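Local coordinates for protein protoporphyrinogen oxidase (Exiguobacterium sibiricum, PDB 3LOV) that probably oxidises coproporphyrinogen III to coproporphyrin III with bound FAD and molecular oxygen, a step of coproporphyrin-dependent heme b biosynthesis, at residues F330-C343 with Q381-G393. Numbering follows the deposited sequence.
Sequences FVVNRRAPYSITAC and QQAVLQDLEKICG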
loop_
_atom_site.group_PDB
_atom_site.type_symbol
_atom_site.label_atom_id
_atom_site.label_comp_id
_atom_site.label_asym_id
_atom_site.label_seq_id
_atom_site.Cartn_x
_atom_site.Cartn_y
_atom_site.Cartn_z
ATOM N N PHE A 330 16.920 2.775 1.145
ATOM C CA PHE A 330 17.231 1.384 1.479
ATOM C C PHE A 330 16.077 0.680 2.199
ATOM O O PHE A 330 15.277 1.343 2.869
ATOM C CB PHE A 330 18.535 1.289 2.305
ATOM C CG PHE A 330 18.485 1.988 3.653
ATOM C CD1 PHE A 330 17.995 1.331 4.780
ATOM C CD2 PHE A 330 18.982 3.288 3.808
ATOM C CE1 PHE A 330 17.939 1.966 6.005
ATOM C CE2 PHE A 330 18.942 3.928 5.048
ATOM C CZ PHE A 330 18.430 3.257 6.148
ATOM N N VAL A 331 16.009 -0.648 2.037
ATOM C CA VAL A 331 15.127 -1.534 2.816
ATOM C C VAL A 331 15.983 -2.338 3.826
ATOM O O VAL A 331 17.170 -2.590 3.574
ATOM C CB VAL A 331 14.338 -2.469 1.882
ATOM C CG1 VAL A 331 13.342 -1.676 1.041
ATOM C CG2 VAL A 331 15.290 -3.243 0.959
ATOM N N VAL A 332 15.415 -2.682 4.987
ATOM C CA VAL A 332 16.159 -3.353 6.049
ATOM C C VAL A 332 15.737 -4.817 6.222
ATOM O O VAL A 332 14.545 -5.154 6.330
ATOM C CB VAL A 332 15.991 -2.629 7.406
ATOM C CG1 VAL A 332 16.899 -3.264 8.535
ATOM C CG2 VAL A 332 16.257 -1.138 7.226
ATOM N N ASN A 333 16.731 -5.696 6.291
ATOM C CA ASN A 333 16.463 -7.086 6.628
ATOM C C ASN A 333 15.936 -7.130 8.075
ATOM O O ASN A 333 16.503 -6.506 8.975
ATOM C CB ASN A 333 17.707 -7.938 6.462
ATOM C CG ASN A 333 17.435 -9.419 6.684
ATOM O OD1 ASN A 333 16.768 -9.813 7.652
ATOM N ND2 ASN A 333 17.947 -10.249 5.788
ATOM N N ARG A 334 14.825 -7.828 8.257
ATOM C CA ARG A 334 14.130 -7.907 9.547
ATOM C C ARG A 334 15.010 -8.524 10.651
ATOM O O ARG A 334 14.770 -8.292 11.854
ATOM C CB ARG A 334 12.880 -8.759 9.377
ATOM C CG ARG A 334 13.181 -10.245 9.163
ATOM C CD ARG A 334 12.007 -10.989 8.466
ATOM N NE ARG A 334 10.773 -10.832 9.212
ATOM C CZ ARG A 334 9.583 -11.293 8.817
ATOM N NH1 ARG A 334 9.434 -11.934 7.669
ATOM N NH2 ARG A 334 8.524 -11.105 9.581
ATOM N N ARG A 335 16.017 -9.309 10.254
ATOM C CA ARG A 335 16.961 -9.884 11.209
ATOM C C ARG A 335 17.963 -8.891 11.798
ATOM O O ARG A 335 18.594 -9.215 12.797
ATOM C CB ARG A 335 17.729 -11.071 10.586
ATOM C CG ARG A 335 16.824 -12.199 10.195
ATOM C CD ARG A 335 17.505 -13.167 9.207
ATOM N NE ARG A 335 16.486 -14.082 8.720
ATOM C CZ ARG A 335 15.528 -13.758 7.853
ATOM N NH1 ARG A 335 15.458 -12.513 7.360
ATOM N NH2 ARG A 335 14.630 -14.671 7.482
ATOM N N ALA A 336 18.108 -7.702 11.209
ATOM C CA ALA A 336 19.217 -6.797 11.574
ATOM C C ALA A 336 18.836 -5.997 12.807
ATOM O O ALA A 336 17.663 -5.818 13.053
ATOM C CB ALA A 336 19.578 -5.838 10.391
ATOM N N PRO A 337 19.816 -5.465 13.564
ATOM C CA PRO A 337 19.457 -4.773 14.823
ATOM C C PRO A 337 19.018 -3.307 14.662
ATOM O O PRO A 337 19.749 -2.391 15.058
ATOM C CB PRO A 337 20.745 -4.914 15.652
ATOM C CG PRO A 337 21.833 -4.931 14.620
ATOM C CD PRO A 337 21.271 -5.694 13.466
ATOM N N TYR A 338 17.831 -3.094 14.074
ATOM C CA TYR A 338 17.309 -1.753 13.796
ATOM C C TYR A 338 15.818 -1.705 14.034
ATOM O O TYR A 338 15.139 -2.696 13.885
ATOM C CB TYR A 338 17.585 -1.339 12.339
ATOM C CG TYR A 338 19.034 -1.340 11.987
ATOM C CD1 TYR A 338 19.837 -0.254 12.325
ATOM C CD2 TYR A 338 19.612 -2.410 11.350
ATOM C CE1 TYR A 338 21.180 -0.228 12.027
ATOM C CE2 TYR A 338 20.967 -2.406 11.050
ATOM C CZ TYR A 338 21.746 -1.302 11.390
ATOM O OH TYR A 338 23.096 -1.264 11.109
ATOM N N SER A 339 15.331 -0.539 14.414
ATOM C CA SER A 339 13.914 -0.273 14.500
ATOM C C SER A 339 13.305 0.058 13.146
ATOM O O SER A 339 12.169 -0.323 12.887
ATOM C CB SER A 339 13.682 0.888 15.466
ATOM O OG SER A 339 14.181 0.569 16.759
ATOM N N ILE A 340 14.037 0.738 12.264
ATOM C CA ILE A 340 13.484 1.095 10.965
ATOM C C ILE A 340 13.462 -0.059 9.948
ATOM O O ILE A 340 14.408 -0.841 9.856
ATOM C CB ILE A 340 14.144 2.353 10.354
ATOM C CG1 ILE A 340 15.601 2.135 9.934
ATOM C CG2 ILE A 340 14.085 3.492 11.326
ATOM C CD1 ILE A 340 16.277 3.468 9.416
ATOM N N THR A 341 12.373 -0.156 9.182
ATOM C CA THR A 341 12.245 -1.182 8.154
ATOM C C THR A 341 12.678 -0.681 6.774
ATOM O O THR A 341 12.951 -1.488 5.872
ATOM C CB THR A 341 10.798 -1.631 8.044
ATOM O OG1 THR A 341 10.047 -0.581 7.441
ATOM C CG2 THR A 341 10.190 -1.950 9.490
ATOM N N ALA A 342 12.714 0.640 6.600
ATOM C CA ALA A 342 13.126 1.267 5.336
ATOM C C ALA A 342 13.355 2.734 5.594
ATOM O O ALA A 342 12.898 3.256 6.606
ATOM C CB ALA A 342 12.055 1.078 4.216
ATOM N N CYS A 343 14.107 3.381 4.717
ATOM C CA CYS A 343 14.300 4.832 4.747
ATOM C C CYS A 343 14.468 5.352 3.331
ATOM O O CYS A 343 15.100 4.693 2.501
ATOM C CB CYS A 343 15.527 5.232 5.530
ATOM S SG CYS A 343 15.703 7.041 5.732
ATOM N N GLN A 381 11.157 8.855 17.820
ATOM C CA GLN A 381 12.169 9.687 17.217
ATOM C C GLN A 381 13.587 9.251 17.593
ATOM O O GLN A 381 14.469 9.166 16.736
ATOM C CB GLN A 381 11.966 11.114 17.669
ATOM C CG GLN A 381 13.038 12.037 17.182
ATOM C CD GLN A 381 12.565 13.451 17.181
ATOM O OE1 GLN A 381 11.371 13.712 17.368
ATOM N NE2 GLN A 381 13.493 14.383 16.976
ATOM N N GLN A 382 13.786 8.959 18.873
ATOM C CA GLN A 382 15.101 8.566 19.361
ATOM C C GLN A 382 15.558 7.240 18.712
ATOM O O GLN A 382 16.693 7.130 18.263
ATOM C CB GLN A 382 15.098 8.506 20.907
ATOM C CG GLN A 382 16.436 8.109 21.561
ATOM C CD GLN A 382 17.622 8.932 21.060
ATOM O OE1 GLN A 382 18.704 8.391 20.821
ATOM N NE2 GLN A 382 17.418 10.238 20.883
ATOM N N ALA A 383 14.658 6.260 18.615
ATOM C CA ALA A 383 14.969 4.996 17.962
ATOM C C ALA A 383 15.359 5.213 16.493
ATOM O O ALA A 383 16.359 4.672 16.027
ATOM C CB ALA A 383 13.776 4.048 18.053
ATOM N N VAL A 384 14.566 6.003 15.775
ATOM C CA VAL A 384 14.858 6.292 14.363
ATOM C C VAL A 384 16.222 7.005 14.241
ATOM O O VAL A 384 17.037 6.668 13.365
ATOM C CB VAL A 384 13.710 7.114 13.671
ATOM C CG1 VAL A 384 14.160 7.667 12.281
ATOM C CG2 VAL A 384 12.482 6.268 13.470
ATOM N N LEU A 385 16.470 7.976 15.115
ATOM C CA LEU A 385 17.737 8.730 15.069
ATOM C C LEU A 385 18.943 7.847 15.328
ATOM O O LEU A 385 19.925 7.908 14.580
ATOM C CB LEU A 385 17.746 9.910 16.040
ATOM C CG LEU A 385 17.395 11.189 15.292
ATOM C CD1 LEU A 385 16.694 12.249 16.179
ATOM C CD2 LEU A 385 18.633 11.718 14.575
ATOM N N GLN A 386 18.871 7.027 16.369
ATOM C CA GLN A 386 19.951 6.092 16.649
ATOM C C GLN A 386 20.253 5.185 15.452
ATOM O O GLN A 386 21.414 4.888 15.159
ATOM C CB GLN A 386 19.591 5.197 17.819
ATOM C CG GLN A 386 19.448 5.928 19.124
ATOM C CD GLN A 386 19.318 4.979 20.303
ATOM O OE1 GLN A 386 19.662 3.789 20.201
ATOM N NE2 GLN A 386 18.839 5.505 21.436
ATOM N N ASP A 387 19.205 4.682 14.810
ATOM C CA ASP A 387 19.403 3.788 13.678
ATOM C C ASP A 387 20.167 4.543 12.628
ATOM O O ASP A 387 21.196 4.077 12.164
ATOM C CB ASP A 387 18.069 3.275 13.104
ATOM C CG ASP A 387 17.445 2.159 13.938
ATOM O OD1 ASP A 387 18.106 1.677 14.868
ATOM O OD2 ASP A 387 16.288 1.747 13.661
ATOM N N LEU A 388 19.689 5.723 12.266
ATOM C CA LEU A 388 20.286 6.444 11.154
ATOM C C LEU A 388 21.731 6.875 11.461
ATOM O O LEU A 388 22.623 6.767 10.615
ATOM C CB LEU A 388 19.429 7.643 10.762
ATOM C CG LEU A 388 18.152 7.299 9.977
ATOM C CD1 LEU A 388 17.286 8.551 9.754
ATOM C CD2 LEU A 388 18.491 6.611 8.623
ATOM N N GLU A 389 21.971 7.336 12.676
ATOM C CA GLU A 389 23.313 7.755 13.039
ATOM C C GLU A 389 24.283 6.579 12.922
ATOM O O GLU A 389 25.438 6.746 12.574
ATOM C CB GLU A 389 23.326 8.356 14.454
ATOM C CG GLU A 389 22.577 9.683 14.542
ATOM C CD GLU A 389 22.845 10.453 15.820
ATOM O OE1 GLU A 389 23.099 9.820 16.876
ATOM O OE2 GLU A 389 22.795 11.702 15.756
ATOM N N LYS A 390 23.812 5.383 13.228
ATOM C CA LYS A 390 24.655 4.221 13.106
ATOM C C LYS A 390 24.845 3.895 11.630
ATOM O O LYS A 390 25.958 3.622 11.191
ATOM C CB LYS A 390 24.051 3.039 13.843
ATOM C CG LYS A 390 24.949 1.816 13.869
ATOM C CD LYS A 390 24.228 0.586 14.435
ATOM C CE LYS A 390 25.067 -0.689 14.198
ATOM N NZ LYS A 390 24.266 -1.948 14.215
ATOM N N ILE A 391 23.754 3.905 10.874
ATOM C CA ILE A 391 23.793 3.577 9.445
ATOM C C ILE A 391 24.659 4.597 8.702
ATOM O O ILE A 391 25.546 4.218 7.937
ATOM C CB ILE A 391 22.349 3.497 8.853
ATOM C CG1 ILE A 391 21.569 2.346 9.496
ATOM C CG2 ILE A 391 22.346 3.357 7.328
ATOM C CD1 ILE A 391 20.047 2.602 9.520
ATOM N N CYS A 392 24.464 5.879 8.976
ATOM C CA CYS A 392 25.148 6.929 8.212
ATOM C C CYS A 392 26.587 7.223 8.616
ATOM O O CYS A 392 27.278 7.990 7.932
ATOM C CB CYS A 392 24.348 8.220 8.283
ATOM S SG CYS A 392 22.806 8.075 7.389
ATOM N N GLY A 393 27.032 6.642 9.726
ATOM C CA GLY A 393 28.380 6.881 10.234
ATOM C C GLY A 393 28.515 8.024 11.234
ATOM O O GLY A 393 29.419 8.009 12.060
HETATM O O HOH W 1 22.010 -1.268 15.924
HETATM O O HOH W 2 16.663 1.205 16.875
#
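Ala383 sets its methyl against Ser339, with CB 3.7 Å from Ser339 OG. The next residue, Val384, touches Ile340 CG2 with its CG2, the two side chains crossing at about a right angle. Asp387 provides the polar anchor. Its OD2 accepts from Ile340 N at 2.8 Å, nearly along the C-O axis, and takes a weak, more bent bond from Ser339 N (126° at the hydrogen). The carboxylate stands 79° from the Tyr338 ring plane and lies at the edge of that ring. A water donates to Asp387 OD1 and also bonds Ser339 OG, so the carboxylate grips the backbone through OD2 and reaches the Ser339 hydroxyl through water. Leu388 CD2 reaches Ile340 CD1, Cys343 SG and the edge of the Phe330 ring. Lys390 has CG anti to the backbone N (chi1 -175°) and is extended beyond it, which carries NZ to a weak bond with Tyr338 OH, 3.4 Å away; a second water links NZ to Pro337 O. Ile391 wedges between two aromatics: CG1 lies 3.6 Å from Tyr338 CE1, and CD1 3.8 Å from Phe330 CZ. Helix 377-392 thus packs on antiparallel strands 329-332 and 340-345 of the mixed sheet and on the loop joining them. Val384 and Leu388 also touch Met315 of strand 307-318, while Ile391 meets Leu93 of strand 90-94.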